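Local coordinates for protein SxtG (Microseira wollei, PDB 6U1R) that is an amidinotransferase of the saxitoxin biosynthetic pathway, probably transferring an amidino group through a covalent cysteine intermediate, at residues A36-I41 / R374-L379; M270-G275 / L321-L326. All blocks are in the same frame, centred on the assembly; numbering follows the deposited sequence.

Contact 1: A36-I41 / R374-L379; sequences ALEEVI and RRRGTL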
ATOM      1  N   ALA A  36     -15.213   0.645 -24.856  1.00 17.02           N
ATOM      2  CA  ALA A  36     -14.699  -0.405 -25.734  1.00 15.98           C
ATOM      3  C   ALA A  36     -13.426  -1.051 -25.188  1.00 17.82           C
ATOM      4  O   ALA A  36     -12.396  -0.388 -25.032  1.00 16.85           O
ATOM      5  CB  ALA A  36     -14.443   0.186 -27.128  1.00 20.13           C
ATOM      6  N   LEU A  37     -13.492  -2.357 -24.929  1.00 15.37           N
ATOM      7  CA  LEU A  37     -12.444  -3.060 -24.187  1.00 16.17           C
ATOM      8  C   LEU A  37     -11.270  -3.375 -25.107  1.00 16.86           C
ATOM      9  O   LEU A  37     -11.445  -4.041 -26.135  1.00 17.11           O
ATOM     10  CB  LEU A  37     -13.008  -4.336 -23.573  1.00 15.65           C
ATOM     11  CG  LEU A  37     -12.091  -5.160 -22.656  1.00 14.80           C
ATOM     12  CD1 LEU A  37     -11.583  -4.318 -21.507  1.00 15.20           C
ATOM     13  CD2 LEU A  37     -12.829  -6.396 -22.148  1.00 15.81           C
ATOM     14  N   GLU A  38     -10.081  -2.890 -24.748  1.00 16.41           N
ATOM     15  CA  GLU A  38      -8.876  -3.098 -25.555  1.00 17.58           C
ATOM     16  C   GLU A  38      -7.907  -4.091 -24.936  1.00 17.42           C
ATOM     17  O   GLU A  38      -7.279  -4.868 -25.655  1.00 15.39           O
ATOM     18  CB  GLU A  38      -8.147  -1.764 -25.787  1.00 17.62           C
ATOM     19  CG  GLU A  38      -8.919  -0.806 -26.710  1.00 20.24           C
ATOM     20  CD  GLU A  38      -8.142   0.439 -27.123  1.00 24.11           C
ATOM     21  OE1 GLU A  38      -7.046   0.706 -26.585  1.00 24.05           O
ATOM     22  OE2 GLU A  38      -8.638   1.156 -28.021  1.00 27.14           O
ATOM     23  N   GLU A  39      -7.771  -4.087 -23.612  1.00 16.27           N
ATOM     24  CA  GLU A  39      -6.821  -4.975 -22.961  1.00 17.06           C
ATOM     25  C   GLU A  39      -7.376  -5.343 -21.594  1.00 16.30           C
ATOM     26  O   GLU A  39      -7.913  -4.485 -20.885  1.00 14.61           O
ATOM     27  CB  GLU A  39      -5.430  -4.333 -22.837  1.00 17.84           C
ATOM     28  CG  GLU A  39      -4.410  -5.248 -22.139  1.00 18.21           C
ATOM     29  CD  GLU A  39      -2.948  -4.848 -22.375  1.00 22.44           C
ATOM     30  OE1 GLU A  39      -2.662  -4.180 -23.396  1.00 23.70           O
ATOM     31  OE2 GLU A  39      -2.086  -5.218 -21.548  1.00 20.30           O
ATOM     32  N   VAL A  40      -7.256  -6.628 -21.253  1.00 16.29           N
ATOM     33  CA  VAL A  40      -7.799  -7.174 -20.014  1.00 15.26           C
ATOM     34  C   VAL A  40      -6.805  -8.177 -19.427  1.00 16.49           C
ATOM     35  O   VAL A  40      -6.171  -8.942 -20.165  1.00 15.89           O
ATOM     36  CB  VAL A  40      -9.185  -7.822 -20.289  1.00 16.40           C
ATOM     37  CG1 VAL A  40      -9.048  -9.103 -21.150  1.00 16.64           C
ATOM     38  CG2 VAL A  40      -9.939  -8.091 -19.002  1.00 16.34           C
ATOM     39  N   ILE A  41      -6.626  -8.145 -18.098  1.00 14.80           N
ATOM     40  CA  ILE A  41      -5.945  -9.225 -17.379  1.00 14.58           C
ATOM     41  C   ILE A  41      -6.991 -10.281 -17.061  1.00 14.60           C
ATOM     42  O   ILE A  41      -8.076  -9.953 -16.570  1.00 13.52           O
ATOM     43  CB  ILE A  41      -5.274  -8.715 -16.087  1.00 15.08           C
ATOM     44  CG1 ILE A  41      -4.283  -7.583 -16.411  1.00 15.02           C
ATOM     45  CG2 ILE A  41      -4.607  -9.877 -15.345  1.00 16.97           C
ATOM     46  CD1 ILE A  41      -3.587  -6.923 -15.184  1.00 16.79           C
ATOM     47  N   ARG A 374      -7.566  -1.477 -19.963  1.00 15.92           N
ATOM     48  CA  ARG A 374      -7.683  -0.452 -21.005  1.00 15.61           C
ATOM     49  C   ARG A 374      -9.018  -0.563 -21.723  1.00 14.71           C
ATOM     50  O   ARG A 374      -9.286  -1.556 -22.409  1.00 14.91           O
ATOM     51  CB  ARG A 374      -6.544  -0.510 -22.021  1.00 16.26           C
ATOM     52  CG  ARG A 374      -6.589   0.699 -22.953  1.00 19.36           C
ATOM     53  CD  ARG A 374      -5.281   0.931 -23.708  1.00 20.38           C
ATOM     54  NE  ARG A 374      -5.009  -0.151 -24.642  1.00 20.30           N
ATOM     55  CZ  ARG A 374      -4.191  -1.176 -24.411  1.00 21.46           C
ATOM     56  NH1 ARG A 374      -3.547  -1.302 -23.262  1.00 20.17           N
ATOM     57  NH2 ARG A 374      -4.027  -2.095 -25.344  1.00 23.19           N
ATOM     58  N   ARG A 375      -9.843   0.462 -21.532  1.00 15.27           N
ATOM     59  CA  ARG A 375     -11.060   0.701 -22.298  1.00 15.47           C
ATOM     60  C   ARG A 375     -10.936   2.081 -22.934  1.00 16.38           C
ATOM     61  O   ARG A 375     -10.683   3.068 -22.240  1.00 16.43           O
ATOM     62  CB  ARG A 375     -12.314   0.671 -21.422  1.00 15.05           C
ATOM     63  CG  ARG A 375     -12.681  -0.682 -20.816  1.00 14.66           C
ATOM     64  CD  ARG A 375     -13.917  -0.543 -19.941  1.00 14.33           C
ATOM     65  NE  ARG A 375     -14.256  -1.823 -19.347  1.00 12.76           N
ATOM     66  CZ  ARG A 375     -14.918  -2.785 -19.966  1.00 14.50           C
ATOM     67  NH1 ARG A 375     -15.354  -2.619 -21.216  1.00 14.68           N
ATOM     68  NH2 ARG A 375     -15.149  -3.937 -19.336  1.00 14.05           N
ATOM     69  N   ARG A 376     -11.150   2.158 -24.238  1.00 20.93           N
ATOM     70  CA  ARG A 376     -11.023   3.425 -24.953  1.00 21.19           C
ATOM     71  C   ARG A 376     -12.050   4.437 -24.447  1.00 20.10           C
ATOM     72  O   ARG A 376     -13.260   4.221 -24.582  1.00 21.46           O
ATOM     73  CB  ARG A 376     -11.211   3.154 -26.447  1.00 25.82           C
ATOM     74  CG  ARG A 376     -10.771   4.268 -27.364  1.00 29.95           C
ATOM     75  CD  ARG A 376     -10.584   3.737 -28.795  1.00 35.36           C
ATOM     76  NE  ARG A 376     -11.817   3.169 -29.350  1.00 37.21           N
ATOM     77  CZ  ARG A 376     -12.064   1.868 -29.545  1.00 39.24           C
ATOM     78  NH1 ARG A 376     -11.171   0.924 -29.228  1.00 32.04           N
ATOM     79  NH2 ARG A 376     -13.232   1.502 -30.063  1.00 33.34           N
ATOM     80  N   GLY A 377     -11.590   5.541 -23.877  1.00 20.54           N
ATOM     81  CA  GLY A 377     -12.511   6.551 -23.397  1.00 21.40           C
ATOM     82  C   GLY A 377     -11.856   7.549 -22.464  1.00 20.62           C
ATOM     83  O   GLY A 377     -10.646   7.525 -22.226  1.00 20.80           O
ATOM     84  N   THR A 378     -12.703   8.437 -21.946  1.00 17.22           N
ATOM     85  CA  THR A 378     -12.322   9.573 -21.111  1.00 21.04           C
ATOM     86  C   THR A 378     -13.211   9.613 -19.871  1.00 18.84           C
ATOM     87  O   THR A 378     -14.182   8.863 -19.757  1.00 19.86           O
ATOM     88  CB  THR A 378     -12.456  10.886 -21.891  1.00 21.35           C
ATOM     89  OG1 THR A 378     -13.759  10.913 -22.483  1.00 22.29           O
ATOM     90  CG2 THR A 378     -11.399  10.997 -22.993  1.00 22.50           C
ATOM     91  N   LEU A 379     -12.877  10.505 -18.934  1.00 18.36           N
ATOM     92  CA  LEU A 379     -13.650  10.684 -17.705  1.00 17.75           C
ATOM     93  C   LEU A 379     -14.854  11.587 -17.957  1.00 20.93           C
ATOM     94  O   LEU A 379     -14.688  12.743 -18.367  1.00 20.20           O
ATOM     95  CB  LEU A 379     -12.779  11.293 -16.610  1.00 18.63           C
ATOM     96  CG  LEU A 379     -13.459  11.536 -15.259  1.00 18.53           C
ATOM     97  CD1 LEU A 379     -14.000  10.216 -14.673  1.00 18.26           C
ATOM     98  CD2 LEU A 379     -12.472  12.187 -14.295  1.00 21.77           C
TER
HETATM   99  O   HOH W   1     -15.253   3.633 -26.120  1.00 28.07           O
HETATM  100  O   HOH W   2      -4.924  -1.444 -28.050  1.00 27.04           O

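Contact 2: M270-G275 / L321-L326; sequences MPLAPG and LNVLML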
ATOM      1  N   MET A 270     -24.790  -3.747 -11.308  1.00 14.63           N
ATOM      2  CA  MET A 270     -23.899  -3.864 -12.464  1.00 13.68           C
ATOM      3  C   MET A 270     -24.242  -2.839 -13.543  1.00 14.37           C
ATOM      4  O   MET A 270     -25.167  -3.052 -14.348  1.00 13.71           O
ATOM      5  CB  MET A 270     -23.940  -5.276 -13.022  1.00 16.57           C
ATOM      6  CG  MET A 270     -23.234  -6.259 -12.072  1.00 15.00           C
ATOM      7  SD  MET A 270     -21.466  -5.920 -12.051  1.00 16.58           S
ATOM      8  CE  MET A 270     -20.935  -6.968 -13.432  1.00 15.77           C
ATOM      9  N   PRO A 271     -23.501  -1.740 -13.612  1.00 13.73           N
ATOM     10  CA  PRO A 271     -23.631  -0.821 -14.752  1.00 13.78           C
ATOM     11  C   PRO A 271     -23.292  -1.544 -16.046  1.00 14.87           C
ATOM     12  O   PRO A 271     -22.254  -2.201 -16.152  1.00 16.30           O
ATOM     13  CB  PRO A 271     -22.611   0.286 -14.437  1.00 13.71           C
ATOM     14  CG  PRO A 271     -22.331   0.143 -12.959  1.00 14.90           C
ATOM     15  CD  PRO A 271     -22.476  -1.302 -12.653  1.00 16.84           C
ATOM     16  N   LEU A 272     -24.165  -1.414 -17.044  1.00 14.16           N
ATOM     17  CA  LEU A 272     -23.927  -2.049 -18.339  1.00 14.20           C
ATOM     18  C   LEU A 272     -23.581  -1.072 -19.454  1.00 15.11           C
ATOM     19  O   LEU A 272     -22.844  -1.443 -20.361  1.00 13.95           O
ATOM     20  CB  LEU A 272     -25.150  -2.862 -18.779  1.00 13.45           C
ATOM     21  CG  LEU A 272     -25.612  -3.959 -17.813  1.00 14.28           C
ATOM     22  CD1 LEU A 272     -26.771  -4.733 -18.418  1.00 17.53           C
ATOM     23  CD2 LEU A 272     -24.471  -4.893 -17.450  1.00 15.64           C
ATOM     24  N   ALA A 273     -24.079   0.154 -19.384  1.00 15.72           N
ATOM     25  CA  ALA A 273     -23.910   1.178 -20.403  1.00 15.62           C
ATOM     26  C   ALA A 273     -24.424   2.490 -19.836  1.00 16.10           C
ATOM     27  O   ALA A 273     -25.159   2.492 -18.853  1.00 15.94           O
ATOM     28  CB  ALA A 273     -24.677   0.826 -21.690  1.00 16.76           C
ATOM     29  N   PRO A 274     -24.048   3.626 -20.439  1.00 16.98           N
ATOM     30  CA  PRO A 274     -24.622   4.898 -19.992  1.00 18.07           C
ATOM     31  C   PRO A 274     -26.140   4.826 -19.943  1.00 17.46           C
ATOM     32  O   PRO A 274     -26.784   4.443 -20.920  1.00 17.40           O
ATOM     33  CB  PRO A 274     -24.108   5.903 -21.035  1.00 18.26           C
ATOM     34  CG  PRO A 274     -22.822   5.297 -21.499  1.00 18.10           C
ATOM     35  CD  PRO A 274     -23.098   3.808 -21.549  1.00 16.92           C
ATOM     36  N   GLY A 275     -26.708   5.142 -18.780  1.00 17.78           N
ATOM     37  CA  GLY A 275     -28.138   5.114 -18.546  1.00 18.11           C
ATOM     38  C   GLY A 275     -28.750   3.749 -18.267  1.00 18.28           C
ATOM     39  O   GLY A 275     -29.982   3.661 -18.187  1.00 18.34           O
ATOM     40  N   LEU A 321     -25.537 -12.342 -12.895  1.00 12.78           N
ATOM     41  CA  LEU A 321     -25.304 -10.905 -13.021  1.00 15.23           C
ATOM     42  C   LEU A 321     -23.834 -10.538 -13.224  1.00 13.60           C
ATOM     43  O   LEU A 321     -23.550  -9.389 -13.584  1.00 13.19           O
ATOM     44  CB  LEU A 321     -25.838 -10.161 -11.783  1.00 15.01           C
ATOM     45  CG  LEU A 321     -27.337  -9.844 -11.757  1.00 16.22           C
ATOM     46  CD1 LEU A 321     -28.147 -11.042 -11.312  1.00 15.92           C
ATOM     47  CD2 LEU A 321     -27.591  -8.655 -10.845  1.00 18.97           C
ATOM     48  N   ASN A 322     -22.894 -11.470 -13.016  1.00 14.38           N
ATOM     49  CA  ASN A 322     -21.467 -11.160 -13.077  1.00 14.01           C
ATOM     50  C   ASN A 322     -20.987 -11.126 -14.527  1.00 15.34           C
ATOM     51  O   ASN A 322     -19.993 -11.770 -14.875  1.00 13.75           O
ATOM     52  CB  ASN A 322     -20.701 -12.206 -12.255  1.00 12.89           C
ATOM     53  CG  ASN A 322     -19.320 -11.760 -11.838  1.00 14.70           C
ATOM     54  OD1 ASN A 322     -18.315 -12.416 -12.165  1.00 14.29           O
ATOM     55  ND2 ASN A 322     -19.255 -10.686 -11.052  1.00 15.52           N
ATOM     56  N   VAL A 323     -21.672 -10.346 -15.366  1.00 14.67           N
ATOM     57  CA  VAL A 323     -21.374 -10.247 -16.796  1.00 14.15           C
ATOM     58  C   VAL A 323     -20.190  -9.323 -17.053  1.00 13.41           C
ATOM     59  O   VAL A 323     -19.767  -8.561 -16.173  1.00 13.60           O
ATOM     60  CB  VAL A 323     -22.610  -9.750 -17.570  1.00 13.73           C
ATOM     61  CG1 VAL A 323     -23.736 -10.791 -17.513  1.00 14.64           C
ATOM     62  CG2 VAL A 323     -23.074  -8.391 -17.022  1.00 15.27           C
ATOM     63  N   LEU A 324     -19.653  -9.380 -18.273  1.00 13.88           N
ATOM     64  CA  LEU A 324     -18.532  -8.539 -18.701  1.00 14.10           C
ATOM     65  C   LEU A 324     -18.925  -7.869 -20.011  1.00 15.13           C
ATOM     66  O   LEU A 324     -19.270  -8.557 -20.974  1.00 13.85           O
ATOM     67  CB  LEU A 324     -17.239  -9.350 -18.887  1.00 13.69           C
ATOM     68  CG  LEU A 324     -16.033  -8.562 -19.433  1.00 14.27           C
ATOM     69  CD1 LEU A 324     -15.573  -7.550 -18.409  1.00 13.25           C
ATOM     70  CD2 LEU A 324     -14.871  -9.466 -19.862  1.00 14.18           C
ATOM     71  N   MET A 325     -18.856  -6.539 -20.040  1.00 14.18           N
ATOM     72  CA  MET A 325     -19.150  -5.752 -21.233  1.00 14.65           C
ATOM     73  C   MET A 325     -17.884  -5.580 -22.065  1.00 14.96           C
ATOM     74  O   MET A 325     -16.861  -5.126 -21.546  1.00 15.18           O
ATOM     75  CB  MET A 325     -19.684  -4.366 -20.867  1.00 12.76           C
ATOM     76  CG  MET A 325     -20.928  -4.330 -19.968  1.00 14.44           C
ATOM     77  SD  MET A 325     -22.310  -5.213 -20.636  1.00 17.66           S
ATOM     78  CE  MET A 325     -22.631  -4.291 -22.141  1.00 17.42           C
ATOM     79  N   LEU A 326     -17.978  -5.880 -23.361  1.00 15.69           N
ATOM     80  CA  LEU A 326     -16.904  -5.585 -24.301  1.00 16.73           C
ATOM     81  C   LEU A 326     -17.026  -4.201 -24.918  1.00 17.44           C
ATOM     82  O   LEU A 326     -16.025  -3.657 -25.408  1.00 17.96           O
ATOM     83  CB  LEU A 326     -16.885  -6.641 -25.409  1.00 16.99           C
ATOM     84  CG  LEU A 326     -16.908  -8.097 -24.946  1.00 19.04           C
ATOM     85  CD1 LEU A 326     -16.763  -9.053 -26.123  1.00 20.56           C
ATOM     86  CD2 LEU A 326     -15.836  -8.359 -23.882  1.00 20.20           C
TER

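Contact 1: A36-I41 / R374-L379
The three guanidinium groups that Arg374, Arg375 and Arg376 bring to segment 36-41 are each met differently. Glu38 C and Glu39 CB lie over one face of Arg374. Arg375 has the methyl CD1 of Leu37 over the centre of one face, 4.0 Å above the plane; its nitrogens turn to Asp372 and the Asp35 carbonyl. Over a face of Arg376 sits Ala36 CB, while Glu38 OE2 lies at the edge and takes a nearly straight bond from Arg376 NH1 (2.8 Å). The other oxygen, Glu38 OE1, lies at the edge of Arg374, 2.9 Å from Arg374 NE, so the one carboxylate spans two arginines with its anti lone pairs, its plane turned 70° from the Arg374 guanidinium. A bend at chi3 (66°) brings Arg374 NH1 and NH2 both to Glu39 OE1: Arg374 NH2 comes from the anti side, and Arg374 NH1, at 3.0 Å, from above the carboxylate plane. Arg108 and Tyr170 bond Glu39 OE2; two arginines around this buried carboxylate would probably favour its ionised form. A water bonded to Arg374 NH2 links weakly to Glu38 OE1. Beneath the charges, Arg374 O accepts from both Glu38 N (2.8 Å) and Glu39 N (3.2 Å), and Arg374 N returns a bond to Glu39 O. Farther along, Arg376 N bonds to Ala36 O, which also receives a CA-H contact from Arg375. Two successive residues, Glu38 and Glu39, thus face Arg374: a classic beta bulge in an antiparallel strand pair, bordered by a salt-bridge network.

Contact 2: M270-G275 / L321-L326
Met270 opens the contact by laying its side chain along the backbone of segment 321-326. Its CG is 3.5 Å from Leu321 O, and bends at chi2 and chi3 (-68° and -89°) curl the thioether so that the methyl Met270 CE ends 3.4 Å from Val323 O. The loop it touches turns at Asn322, the centre of an inverse gamma turn, whose side-chain amide bonds Asp266 O through ND2 and the backbone N of Cys368, the predicted amidino-cysteine, through OD1. Two residues on, the Leu272 side chain crosses those of Val323 and Met325 at about a right angle. Its branch CD2 does the touching, 3.8 Å from Val323 CG2 and 3.9 Å from Met325 SD. The Met325 chain, bent in its turn at chi2 (-57°), brings its methyl CE to 3.4 Å from Leu272 O and its CG nearly as close. Leu272 and Ala273 form the paired positions of a classic beta bulge against strand 276-279. No hydrogen bond joins the two segments, and the buried Leu272 O has no hydrogen-bonding partner in the model. The contact therefore rests on van der Waals packing, of side chains on each other and of methionine carbons on carbonyl oxygens, between strand 269-273 and segment 321-326.

How the contacts relate
Contact 1 and contact 2 have centres 14 Å apart on the same side of the chain's centre, and they touch. In sequence, both segments of contact 2 fall between those of contact 1, which joins strand 37-42 near the N-terminus to strand 370-375 near the C-terminus. Contact 2 brings together strands 269-273 and 324-325, each outermost within this chain in its own small sheet. Segment 321-326 is the bridge: Leu326 O probably accepts from Leu37 N and Met325 O from Arg375 NH1, each at 2.9 Å. Three small sheets are thereby tied together. Contact 2 lies beside the predicted active site, whereas contact 1 lies away from the annotated sites.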